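Local coordinates for protein aspartate-semialdehyde dehydrogenase (Thermus thermophilus, PDB 2YV3) that probably catalyses the NADPH-dependent reductive dephosphorylation of L-aspartyl-4-phosphate to L-aspartate-semialdehyde in amino-acid biosynthesis, at residues 282-293 and 304-313. Sequence-based numbering, arbitrary orientation.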
ATOM      1  N   ALA A 282     -14.893   3.322  -4.208  1.00 22.28           N
ATOM      2  CA  ALA A 282     -14.698   4.665  -3.691  1.00 19.31           C
ATOM      3  C   ALA A 282     -14.713   5.673  -4.850  1.00 19.62           C
ATOM      4  O   ALA A 282     -15.430   6.661  -4.817  1.00 19.60           O
ATOM      5  CB  ALA A 282     -13.378   4.739  -2.943  1.00 24.75           C
ATOM      6  N   SER A 283     -13.920   5.411  -5.883  1.00 25.37           N
ATOM      7  CA  SER A 283     -13.847   6.301  -7.034  1.00 30.21           C
ATOM      8  C   SER A 283     -15.206   6.614  -7.662  1.00 23.74           C
ATOM      9  O   SER A 283     -15.866   5.746  -8.216  1.00 30.48           O
ATOM     10  CB  SER A 283     -12.902   5.708  -8.077  1.00 35.42           C
ATOM     11  OG  SER A 283     -13.249   4.371  -8.378  1.00 35.97           O
ATOM     12  N   GLY A 284     -15.620   7.868  -7.562  1.00 25.27           N
ATOM     13  CA  GLY A 284     -16.896   8.269  -8.113  1.00 21.65           C
ATOM     14  C   GLY A 284     -17.817   8.874  -7.070  1.00 21.38           C
ATOM     15  O   GLY A 284     -18.433   9.905  -7.305  1.00 21.75           O
ATOM     16  N   LYS A 285     -17.908   8.236  -5.909  1.00 23.52           N
ATOM     17  CA  LYS A 285     -18.779   8.707  -4.840  1.00 23.57           C
ATOM     18  C   LYS A 285     -18.234   9.957  -4.152  1.00 27.69           C
ATOM     19  O   LYS A 285     -17.025  10.158  -4.134  1.00 34.97           O
ATOM     20  CB  LYS A 285     -18.959   7.594  -3.820  1.00 29.64           C
ATOM     21  CG  LYS A 285     -20.051   6.614  -4.176  1.00 30.36           C
ATOM     22  CD  LYS A 285     -20.794   6.182  -2.925  1.00 31.59           C
ATOM     23  CE  LYS A 285     -19.959   5.263  -2.051  1.00 24.68           C
ATOM     24  NZ  LYS A 285     -20.145   3.830  -2.454  1.00 19.47           N
ATOM     25  N   TRP A 286     -19.102  10.804  -3.596  1.00 22.87           N
ATOM     26  CA  TRP A 286     -18.611  12.008  -2.912  1.00 27.07           C
ATOM     27  C   TRP A 286     -18.140  11.586  -1.534  1.00 23.19           C
ATOM     28  O   TRP A 286     -17.372  12.286  -0.883  1.00 24.04           O
ATOM     29  CB  TRP A 286     -19.690  13.092  -2.762  1.00 21.89           C
ATOM     30  CG  TRP A 286     -20.391  13.457  -4.032  1.00 37.29           C
ATOM     31  CD1 TRP A 286     -19.943  13.252  -5.307  1.00 40.92           C
ATOM     32  CD2 TRP A 286     -21.680  14.073  -4.158  1.00 42.08           C
ATOM     33  NE1 TRP A 286     -20.876  13.688  -6.219  1.00 33.30           N
ATOM     34  CE2 TRP A 286     -21.958  14.190  -5.541  1.00 39.14           C
ATOM     35  CE3 TRP A 286     -22.640  14.524  -3.237  1.00 42.41           C
ATOM     36  CZ2 TRP A 286     -23.146  14.752  -6.027  1.00 29.17           C
ATOM     37  CZ3 TRP A 286     -23.821  15.084  -3.719  1.00 37.37           C
ATOM     38  CH2 TRP A 286     -24.065  15.185  -5.104  1.00 36.21           C
ATOM     39  N   ASP A 287     -18.595  10.427  -1.087  1.00 20.19           N
ATOM     40  CA  ASP A 287     -18.172   9.952   0.214  1.00 23.17           C
ATOM     41  C   ASP A 287     -16.817   9.282   0.214  1.00 27.31           C
ATOM     42  O   ASP A 287     -16.174   9.067  -0.823  1.00 38.12           O
ATOM     43  CB  ASP A 287     -19.176   8.967   0.801  1.00 16.43           C
ATOM     44  CG  ASP A 287     -20.337   9.651   1.440  1.00 22.51           C
ATOM     45  OD1 ASP A 287     -20.331  10.896   1.463  1.00 20.21           O
ATOM     46  OD2 ASP A 287     -21.247   8.942   1.923  1.00 43.25           O
ATOM     47  N   VAL A 288     -16.403   8.947   1.419  1.00 20.80           N
ATOM     48  CA  VAL A 288     -15.160   8.271   1.646  1.00 18.33           C
ATOM     49  C   VAL A 288     -15.641   7.029   2.339  1.00 18.94           C
ATOM     50  O   VAL A 288     -16.526   7.098   3.192  1.00 33.58           O
ATOM     51  CB  VAL A 288     -14.254   9.091   2.606  1.00 29.20           C
ATOM     52  CG1 VAL A 288     -15.072   9.602   3.792  1.00 28.96           C
ATOM     53  CG2 VAL A 288     -13.114   8.237   3.114  1.00 23.99           C
ATOM     54  N   GLU A 289     -15.101   5.885   1.972  1.00 15.54           N
ATOM     55  CA  GLU A 289     -15.505   4.673   2.650  1.00 17.38           C
ATOM     56  C   GLU A 289     -14.478   4.416   3.724  1.00 13.86           C
ATOM     57  O   GLU A 289     -13.332   4.822   3.582  1.00 25.80           O
ATOM     58  CB  GLU A 289     -15.582   3.510   1.664  1.00 26.00           C
ATOM     59  CG  GLU A 289     -16.869   3.530   0.827  1.00 31.21           C
ATOM     60  CD  GLU A 289     -16.769   2.687  -0.433  1.00 36.23           C
ATOM     61  OE1 GLU A 289     -17.760   2.594  -1.181  1.00 29.33           O
ATOM     62  OE2 GLU A 289     -15.686   2.121  -0.681  1.00 35.91           O
ATOM     63  N   VAL A 290     -14.898   3.788   4.817  1.00 20.73           N
ATOM     64  CA  VAL A 290     -13.991   3.457   5.922  1.00 21.20           C
ATOM     65  C   VAL A 290     -14.302   2.058   6.483  1.00 19.55           C
ATOM     66  O   VAL A 290     -15.427   1.752   6.868  1.00 15.99           O
ATOM     67  CB  VAL A 290     -14.086   4.509   7.053  1.00 21.21           C
ATOM     68  CG1 VAL A 290     -13.118   4.146   8.186  1.00 24.39           C
ATOM     69  CG2 VAL A 290     -13.763   5.894   6.501  1.00 14.48           C
ATOM     70  N   GLY A 291     -13.289   1.209   6.524  1.00 19.19           N
ATOM     71  CA  GLY A 291     -13.489  -0.136   7.007  1.00 13.16           C
ATOM     72  C   GLY A 291     -12.307  -0.697   7.752  1.00 24.92           C
ATOM     73  O   GLY A 291     -11.368   0.019   8.122  1.00 26.52           O
ATOM     74  N   ARG A 292     -12.376  -2.000   7.991  1.00 29.94           N
ATOM     75  CA  ARG A 292     -11.349  -2.741   8.705  1.00 23.40           C
ATOM     76  C   ARG A 292     -11.081  -2.222  10.105  1.00 29.90           C
ATOM     77  O   ARG A 292     -10.009  -2.451  10.677  1.00 35.26           O
ATOM     78  CB  ARG A 292     -10.069  -2.778   7.886  1.00 19.61           C
ATOM     79  CG  ARG A 292     -10.242  -3.560   6.625  1.00  5.08           C
ATOM     80  CD  ARG A 292     -10.632  -4.986   6.932  1.00 20.99           C
ATOM     81  NE  ARG A 292      -9.609  -5.884   6.415  1.00 32.84           N
ATOM     82  CZ  ARG A 292      -8.442  -6.101   7.001  1.00 24.14           C
ATOM     83  NH1 ARG A 292      -8.158  -5.505   8.144  1.00 34.11           N
ATOM     84  NH2 ARG A 292      -7.533  -6.862   6.406  1.00 45.32           N
ATOM     85  N   ILE A 293     -12.068  -1.533  10.666  1.00 27.89           N
ATOM     86  CA  ILE A 293     -11.947  -1.017  12.019  1.00 25.45           C
ATOM     87  C   ILE A 293     -11.637  -2.212  12.908  1.00 31.07           C
ATOM     88  O   ILE A 293     -12.421  -3.152  12.981  1.00 36.25           O
ATOM     89  CB  ILE A 293     -13.268  -0.375  12.468  1.00 32.18           C
ATOM     90  CG1 ILE A 293     -14.431  -1.378  12.283  1.00 47.32           C
ATOM     91  CG2 ILE A 293     -13.549   0.883  11.630  1.00 32.51           C
ATOM     92  CD1 ILE A 293     -14.897  -2.130  13.543  1.00 34.77           C
ATOM     93  N   ASP A 304      -6.898   0.086  14.042  1.00 19.89           N
ATOM     94  CA  ASP A 304      -6.361  -0.030  12.699  1.00 16.34           C
ATOM     95  C   ASP A 304      -7.516   0.015  11.699  1.00 22.69           C
ATOM     96  O   ASP A 304      -8.287  -0.933  11.613  1.00 26.56           O
ATOM     97  CB  ASP A 304      -5.610  -1.345  12.527  1.00 20.93           C
ATOM     98  CG  ASP A 304      -4.326  -1.398  13.337  1.00 41.50           C
ATOM     99  OD1 ASP A 304      -4.434  -1.430  14.578  1.00 36.89           O
ATOM    100  OD2 ASP A 304      -3.212  -1.410  12.738  1.00 40.79           O
ATOM    101  N   PHE A 305      -7.667   1.114  10.968  1.00 15.07           N
ATOM    102  CA  PHE A 305      -8.720   1.177   9.968  1.00 17.46           C
ATOM    103  C   PHE A 305      -8.110   1.414   8.601  1.00 20.14           C
ATOM    104  O   PHE A 305      -6.923   1.674   8.497  1.00 13.66           O
ATOM    105  CB  PHE A 305      -9.765   2.260  10.278  1.00 23.18           C
ATOM    106  CG  PHE A 305      -9.200   3.519  10.879  1.00 36.14           C
ATOM    107  CD1 PHE A 305      -8.835   3.560  12.231  1.00 37.62           C
ATOM    108  CD2 PHE A 305      -9.079   4.681  10.114  1.00 32.18           C
ATOM    109  CE1 PHE A 305      -8.368   4.729  12.814  1.00 21.61           C
ATOM    110  CE2 PHE A 305      -8.609   5.863  10.689  1.00 34.11           C
ATOM    111  CZ  PHE A 305      -8.254   5.881  12.051  1.00 36.94           C
ATOM    112  N   PHE A 306      -8.935   1.279   7.562  1.00 25.05           N
ATOM    113  CA  PHE A 306      -8.533   1.467   6.168  1.00 15.78           C
ATOM    114  C   PHE A 306      -9.495   2.508   5.612  1.00  7.17           C
ATOM    115  O   PHE A 306     -10.648   2.554   5.995  1.00 10.81           O
ATOM    116  CB  PHE A 306      -8.678   0.151   5.388  1.00 26.62           C
ATOM    117  CG  PHE A 306      -7.971   0.142   4.059  1.00 18.20           C
ATOM    118  CD1 PHE A 306      -6.582   0.153   3.996  1.00 11.83           C
ATOM    119  CD2 PHE A 306      -8.692   0.142   2.873  1.00 27.96           C
ATOM    120  CE1 PHE A 306      -5.916   0.167   2.773  1.00 14.34           C
ATOM    121  CE2 PHE A 306      -8.034   0.156   1.631  1.00 32.09           C
ATOM    122  CZ  PHE A 306      -6.635   0.170   1.591  1.00 22.48           C
ATOM    123  N   VAL A 307      -9.034   3.340   4.699  1.00 11.51           N
ATOM    124  CA  VAL A 307      -9.903   4.374   4.175  1.00 15.01           C
ATOM    125  C   VAL A 307      -9.721   4.621   2.697  1.00 12.98           C
ATOM    126  O   VAL A 307      -8.621   4.531   2.167  1.00 24.54           O
ATOM    127  CB  VAL A 307      -9.663   5.710   4.919  1.00 28.28           C
ATOM    128  CG1 VAL A 307     -10.770   6.690   4.600  1.00 33.97           C
ATOM    129  CG2 VAL A 307      -9.575   5.462   6.438  1.00 34.10           C
ATOM    130  N   VAL A 308     -10.803   4.934   2.017  1.00  7.11           N
ATOM    131  CA  VAL A 308     -10.686   5.217   0.611  1.00 12.38           C
ATOM    132  C   VAL A 308     -11.568   6.415   0.285  1.00 16.90           C
ATOM    133  O   VAL A 308     -12.651   6.572   0.833  1.00 24.74           O
ATOM    134  CB  VAL A 308     -11.080   3.973  -0.229  1.00 16.72           C
ATOM    135  CG1 VAL A 308     -10.453   4.033  -1.612  1.00 10.64           C
ATOM    136  CG2 VAL A 308     -10.601   2.726   0.471  1.00 22.89           C
ATOM    137  N   GLY A 309     -11.082   7.281  -0.588  1.00 20.89           N
ATOM    138  CA  GLY A 309     -11.851   8.446  -0.982  1.00 25.85           C
ATOM    139  C   GLY A 309     -11.430   8.785  -2.384  1.00 17.40           C
ATOM    140  O   GLY A 309     -10.281   8.559  -2.733  1.00 12.39           O
ATOM    141  N   ASP A 310     -12.347   9.305  -3.188  1.00 18.11           N
ATOM    142  CA  ASP A 310     -12.000   9.649  -4.559  1.00 17.61           C
ATOM    143  C   ASP A 310     -11.033  10.811  -4.484  1.00 18.10           C
ATOM    144  O   ASP A 310     -11.303  11.810  -3.820  1.00 12.93           O
ATOM    145  CB  ASP A 310     -13.234  10.051  -5.366  1.00 13.30           C
ATOM    146  CG  ASP A 310     -12.893  10.384  -6.808  1.00 26.93           C
ATOM    147  OD1 ASP A 310     -13.001   9.499  -7.692  1.00 34.36           O
ATOM    148  OD2 ASP A 310     -12.491  11.536  -7.057  1.00 30.56           O
ATOM    149  N   GLN A 311      -9.906  10.671  -5.173  1.00 20.79           N
ATOM    150  CA  GLN A 311      -8.853  11.682  -5.169  1.00 26.83           C
ATOM    151  C   GLN A 311      -9.168  12.979  -5.938  1.00 28.99           C
ATOM    152  O   GLN A 311      -8.708  14.049  -5.555  1.00 36.19           O
ATOM    153  CB  GLN A 311      -7.566  11.038  -5.681  1.00 33.40           C
ATOM    154  CG  GLN A 311      -6.324  11.881  -5.542  1.00 27.21           C
ATOM    155  CD  GLN A 311      -6.158  12.869  -6.670  1.00 41.47           C
ATOM    156  OE1 GLN A 311      -6.567  12.605  -7.810  1.00 47.12           O
ATOM    157  NE2 GLN A 311      -5.537  14.013  -6.372  1.00 44.82           N
ATOM    158  N   LEU A 312      -9.948  12.904  -7.010  1.00 30.75           N
ATOM    159  CA  LEU A 312     -10.293  14.116  -7.739  1.00 25.63           C
ATOM    160  C   LEU A 312     -11.486  14.812  -7.117  1.00 24.15           C
ATOM    161  O   LEU A 312     -11.799  15.944  -7.457  1.00 21.76           O
ATOM    162  CB  LEU A 312     -10.597  13.812  -9.203  1.00 23.55           C
ATOM    163  CG  LEU A 312      -9.477  14.300 -10.121  1.00 29.74           C
ATOM    164  CD1 LEU A 312      -9.845  14.048 -11.558  1.00 38.58           C
ATOM    165  CD2 LEU A 312      -9.244  15.790  -9.895  1.00 31.87           C
ATOM    166  N   LEU A 313     -12.156  14.127  -6.204  1.00 28.77           N
ATOM    167  CA  LEU A 313     -13.314  14.706  -5.552  1.00 33.06           C
ATOM    168  C   LEU A 313     -12.913  15.354  -4.237  1.00 34.46           C
ATOM    169  O   LEU A 313     -13.601  16.235  -3.737  1.00 35.39           O
ATOM    170  CB  LEU A 313     -14.402  13.640  -5.346  1.00 38.12           C
ATOM    171  CG  LEU A 313     -15.215  13.281  -6.600  1.00 30.47           C
ATOM    172  CD1 LEU A 313     -16.387  12.420  -6.214  1.00 39.45           C
ATOM    173  CD2 LEU A 313     -15.735  14.527  -7.251  1.00 32.53           C
TER
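Phe-305 sets its CB 4.2 Å from Ile-293 CG2, and its ring passes on to Leu-137 of helix 125-141. At Phe-306 the strands form a hydrogen-bonded pair with Gly-291: Phe-306 N to Gly-291 O is 2.8 Å, and Gly-291 N returns a bond to Phe-306 O. Phe-306 points to the face opposite Val-307 and Val-290, CB 4.1 Å from Arg-292 CB, and packs on Pro-193 of the second subunit. Val-307 lies side by side with Val-290, Val-307 CG1 to Val-290 CG2 3.6 Å, both facing helix 125-141. Val-308 N bonds Glu-289 O at 3.0 Å with an N-H...O angle of 170°, and its CG1, anti to the backbone N (chi1 -157°), is carried against Ala-282 CB. Asp-310 splits its carboxylate: OD1 takes a weak bond from Gly-284 N (3.1 Å) and a salt bridge from Arg-236, while OD2 accepts weak capping bonds from Leu-312 N and Leu-313 N. A leucine in place of Asp-310 would probably leave Arg-236 without this counter-charge and the turn at Leu-312 and Leu-313 uncapped. Leu-313 places CD1 3.8 Å from Trp-286 CD1, at the indole edge. Consecutive strands, 157° between their axes and two hydrogen-bonded pairs identify an antiparallel beta hairpin, adding strand 288-295 beside 302-310, which pairs with 237-246 in the dimerisation domain's mixed sheet and leads into Gln-311, a predicted NADP(+)-binding residue.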